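Local coordinates for protein CRISPR-associated endonuclease Cas1 (Thermotoga maritima, PDB 4XTK) that probably acts as a metal-dependent double-stranded DNA endonuclease in CRISPR adaptive immunity, working as a homodimer that joins a Cas2 homodimer, at residues E[89-100]-E[212-223]. Sequence-based numbering, arbitrary orientation.
Sequences SGFLILKQAEHY and HLDPRIGYLHET
Gln96, on the first helix of the alpha-helical domain of Cas1, holds the backbone of Asp214 by a paired amide grip, one of several bonds that fasten the irregular 212-223 loop along helix 93-101. Its OE1 accepts from Asp214 N at 2.7 Å on a lone pair, almost straight, and its NE2 gives to Asp214 O at 2.8 Å, so both ends of the amide are used and its rotation is fixed. Beyond CG the chain runs extended (chi2 -180°), which carries the amide across to the loop. Gln96 O takes Tyr219 OH at 3.1 Å and Tyr100 N from opposite faces of its carbonyl plane. One turn before, at the N-cap, Leu92 N donates to His212 O at 2.9 Å. Ile93 CD1 touches both Asp214 CB and Ile217 CD1, each at 3.6 Å. At the far end, the Tyr100 ring reaches along the loop to Thr223 with CG anti to its backbone N (chi1 -173°); Thr223 CB lies over one face in a CH-pi contact, and Thr223 N donates to Tyr100 OH.

In the second shell, His221, which probably binds manganese together with Glu155 and Glu236, hydrogen-bonds to Asp233 through ND1. Arg216 NH2 pairs with Asp214 of the second subunit, which links this loop to the same loop there. Arg216 also clasps the Asp214 carboxylate of its own chain side-on through NE and NH2, with NE on the syn lone pair of OD1.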
# COMPACT_ATOMS: atom_id res chain seq x y z
N SER E 89 -3.40 2.03 12.04
CA SER E 89 -3.98 1.05 11.13
C SER E 89 -3.66 -0.37 11.55
O SER E 89 -4.22 -1.32 11.00
CB SER E 89 -3.47 1.28 9.71
OG SER E 89 -2.13 0.87 9.60
N GLY E 90 -2.77 -0.52 12.52
CA GLY E 90 -2.36 -1.83 12.99
C GLY E 90 -1.64 -2.64 11.93
O GLY E 90 -1.52 -3.86 12.04
N PHE E 91 -1.15 -1.95 10.91
CA PHE E 91 -0.38 -2.57 9.84
C PHE E 91 0.81 -3.34 10.42
O PHE E 91 1.58 -2.81 11.22
CB PHE E 91 0.06 -1.48 8.85
CG PHE E 91 0.68 -2.01 7.60
CD1 PHE E 91 0.21 -3.18 7.03
CD2 PHE E 91 1.68 -1.31 6.96
CE1 PHE E 91 0.77 -3.67 5.86
CE2 PHE E 91 2.24 -1.79 5.80
CZ PHE E 91 1.78 -2.97 5.24
N LEU E 92 0.93 -4.60 10.02
CA LEU E 92 1.85 -5.54 10.66
C LEU E 92 3.23 -5.69 9.99
O LEU E 92 4.00 -6.58 10.37
CB LEU E 92 1.17 -6.91 10.75
CG LEU E 92 -0.07 -6.89 11.63
CD1 LEU E 92 -0.89 -8.16 11.42
CD2 LEU E 92 0.31 -6.72 13.10
N ILE E 93 3.52 -4.86 9.00
CA ILE E 93 4.74 -5.00 8.22
C ILE E 93 6.01 -5.09 9.08
O ILE E 93 6.88 -5.93 8.83
CB ILE E 93 4.86 -3.84 7.18
CG1 ILE E 93 6.04 -4.08 6.24
CG2 ILE E 93 4.95 -2.48 7.85
CD1 ILE E 93 5.87 -5.30 5.38
N LEU E 94 6.11 -4.27 10.13
CA LEU E 94 7.29 -4.28 10.99
C LEU E 94 7.35 -5.56 11.82
O LEU E 94 8.43 -6.12 12.03
CB LEU E 94 7.31 -3.06 11.91
CG LEU E 94 7.36 -1.71 11.18
CD1 LEU E 94 7.48 -0.56 12.17
CD2 LEU E 94 8.49 -1.66 10.16
N LYS E 95 6.19 -6.01 12.30
CA LYS E 95 6.16 -7.23 13.09
C LYS E 95 6.57 -8.39 12.21
O LYS E 95 7.29 -9.29 12.66
CB LYS E 95 4.78 -7.46 13.70
CG LYS E 95 4.29 -6.37 14.63
CD LYS E 95 5.20 -6.18 15.83
CE LYS E 95 5.03 -7.32 16.82
NZ LYS E 95 5.81 -7.09 18.06
N GLN E 96 6.12 -8.36 10.96
CA GLN E 96 6.41 -9.40 9.98
C GLN E 96 7.90 -9.51 9.68
O GLN E 96 8.45 -10.62 9.64
CB GLN E 96 5.64 -9.15 8.68
CG GLN E 96 4.17 -9.55 8.75
CD GLN E 96 3.42 -9.31 7.46
OE1 GLN E 96 2.64 -8.35 7.35
NE2 GLN E 96 3.63 -10.18 6.48
N ALA E 97 8.56 -8.38 9.44
CA ALA E 97 10.00 -8.38 9.17
C ALA E 97 10.72 -8.92 10.39
O ALA E 97 11.63 -9.76 10.29
CB ALA E 97 10.49 -6.99 8.84
N GLU E 98 10.27 -8.45 11.55
CA GLU E 98 10.81 -8.94 12.79
C GLU E 98 10.60 -10.47 12.92
O GLU E 98 11.53 -11.15 13.37
CB GLU E 98 10.20 -8.21 13.98
CG GLU E 98 10.45 -8.86 15.34
CD GLU E 98 9.52 -8.34 16.42
OE1 GLU E 98 9.10 -7.17 16.33
OE2 GLU E 98 9.18 -9.12 17.33
N HIS E 99 9.48 -11.08 12.51
CA HIS E 99 9.52 -12.52 12.72
C HIS E 99 10.20 -13.22 11.54
O HIS E 99 10.43 -14.43 11.60
CB HIS E 99 8.16 -13.19 12.97
CG HIS E 99 7.38 -12.60 14.09
ND1 HIS E 99 7.98 -11.91 15.13
CD2 HIS E 99 6.13 -12.90 14.54
CE1 HIS E 99 7.07 -11.60 16.03
NE2 HIS E 99 5.94 -12.21 15.70
N TYR E 100 10.52 -12.49 10.48
CA TYR E 100 11.27 -13.12 9.41
C TYR E 100 12.78 -13.20 9.68
O TYR E 100 13.40 -14.25 9.47
CB TYR E 100 11.02 -12.40 8.10
CG TYR E 100 11.64 -13.12 6.92
CD1 TYR E 100 10.97 -14.16 6.29
CD2 TYR E 100 12.90 -12.77 6.45
CE1 TYR E 100 11.53 -14.82 5.22
CE2 TYR E 100 13.47 -13.43 5.38
CZ TYR E 100 12.77 -14.45 4.77
OH TYR E 100 13.33 -15.12 3.70
N HIS E 212 -4.52 -6.76 7.97
CA HIS E 212 -3.43 -5.88 8.38
C HIS E 212 -2.08 -6.47 8.01
O HIS E 212 -1.03 -5.91 8.35
CB HIS E 212 -3.49 -5.62 9.89
CG HIS E 212 -4.70 -4.88 10.34
ND1 HIS E 212 -5.35 -5.16 11.52
CD2 HIS E 212 -5.40 -3.87 9.76
CE1 HIS E 212 -6.39 -4.36 11.66
NE2 HIS E 212 -6.44 -3.56 10.61
N LEU E 213 -2.10 -7.62 7.33
CA LEU E 213 -0.88 -8.29 6.88
C LEU E 213 -0.37 -7.72 5.57
O LEU E 213 -1.15 -7.24 4.75
CB LEU E 213 -1.12 -9.79 6.73
CG LEU E 213 -1.42 -10.58 8.01
CD1 LEU E 213 -2.21 -11.85 7.69
CD2 LEU E 213 -0.11 -10.94 8.72
N ASP E 214 0.94 -7.75 5.39
CA ASP E 214 1.53 -7.47 4.08
C ASP E 214 1.92 -8.78 3.40
O ASP E 214 2.65 -9.60 3.97
CB ASP E 214 2.74 -6.55 4.19
CG ASP E 214 3.23 -6.07 2.84
OD1 ASP E 214 3.84 -6.87 2.10
OD2 ASP E 214 2.99 -4.89 2.50
N PRO E 215 1.42 -8.98 2.17
CA PRO E 215 1.59 -10.18 1.35
C PRO E 215 3.02 -10.38 0.83
O PRO E 215 3.34 -11.48 0.38
CB PRO E 215 0.63 -9.93 0.19
CG PRO E 215 0.59 -8.46 0.06
CD PRO E 215 0.69 -7.92 1.45
N ARG E 216 3.85 -9.35 0.89
CA ARG E 216 5.20 -9.43 0.31
C ARG E 216 6.21 -10.13 1.20
O ARG E 216 7.31 -10.45 0.76
CB ARG E 216 5.70 -8.04 -0.05
CG ARG E 216 4.97 -7.47 -1.24
CD ARG E 216 5.20 -6.00 -1.42
NE ARG E 216 4.68 -5.22 -0.30
CZ ARG E 216 4.53 -3.91 -0.34
NH1 ARG E 216 4.84 -3.24 -1.44
NH2 ARG E 216 4.06 -3.25 0.72
N ILE E 217 5.85 -10.38 2.45
CA ILE E 217 6.73 -11.13 3.34
C ILE E 217 6.12 -12.47 3.71
O ILE E 217 5.11 -12.52 4.40
CB ILE E 217 7.06 -10.34 4.63
CG1 ILE E 217 7.78 -9.04 4.28
CG2 ILE E 217 7.89 -11.18 5.56
CD1 ILE E 217 8.08 -8.18 5.48
N GLY E 218 6.73 -13.55 3.24
CA GLY E 218 6.35 -14.90 3.64
C GLY E 218 7.35 -15.56 4.59
O GLY E 218 8.33 -14.94 5.00
N TYR E 219 7.09 -16.81 4.95
CA TYR E 219 7.85 -17.50 6.00
C TYR E 219 8.37 -18.86 5.55
O TYR E 219 9.59 -19.10 5.57
CB TYR E 219 7.00 -17.60 7.26
CG TYR E 219 6.71 -16.22 7.78
CD1 TYR E 219 7.69 -15.50 8.46
CD2 TYR E 219 5.50 -15.59 7.52
CE1 TYR E 219 7.45 -14.21 8.91
CE2 TYR E 219 5.25 -14.31 7.97
CZ TYR E 219 6.23 -13.62 8.66
OH TYR E 219 5.98 -12.35 9.10
N LEU E 220 7.46 -19.76 5.19
CA LEU E 220 7.86 -21.03 4.59
C LEU E 220 8.61 -20.77 3.28
O LEU E 220 9.67 -21.34 3.03
CB LEU E 220 6.64 -21.93 4.35
CG LEU E 220 7.01 -23.31 3.80
CD1 LEU E 220 7.99 -24.00 4.74
CD2 LEU E 220 5.78 -24.19 3.53
N HIS E 221 8.04 -19.92 2.44
CA HIS E 221 8.73 -19.45 1.24
C HIS E 221 9.72 -18.36 1.59
O HIS E 221 9.46 -17.52 2.45
CB HIS E 221 7.73 -18.95 0.19
CG HIS E 221 6.83 -20.02 -0.33
ND1 HIS E 221 5.79 -20.55 0.40
CD2 HIS E 221 6.84 -20.69 -1.51
CE1 HIS E 221 5.18 -21.48 -0.31
NE2 HIS E 221 5.80 -21.59 -1.47
N GLU E 222 10.87 -18.37 0.92
CA GLU E 222 11.86 -17.33 1.11
C GLU E 222 11.29 -15.98 0.68
O GLU E 222 10.65 -15.88 -0.37
CB GLU E 222 13.13 -17.66 0.32
CG GLU E 222 14.35 -16.85 0.73
CD GLU E 222 15.52 -17.00 -0.24
OE1 GLU E 222 15.76 -16.06 -1.02
OE2 GLU E 222 16.18 -18.06 -0.22
N THR E 223 11.54 -14.94 1.45
CA THR E 223 11.10 -13.63 1.01
C THR E 223 12.25 -13.09 0.17
O THR E 223 13.31 -12.73 0.68
CB THR E 223 10.76 -12.67 2.17
OG1 THR E 223 9.67 -13.21 2.93
CG2 THR E 223 10.36 -11.29 1.64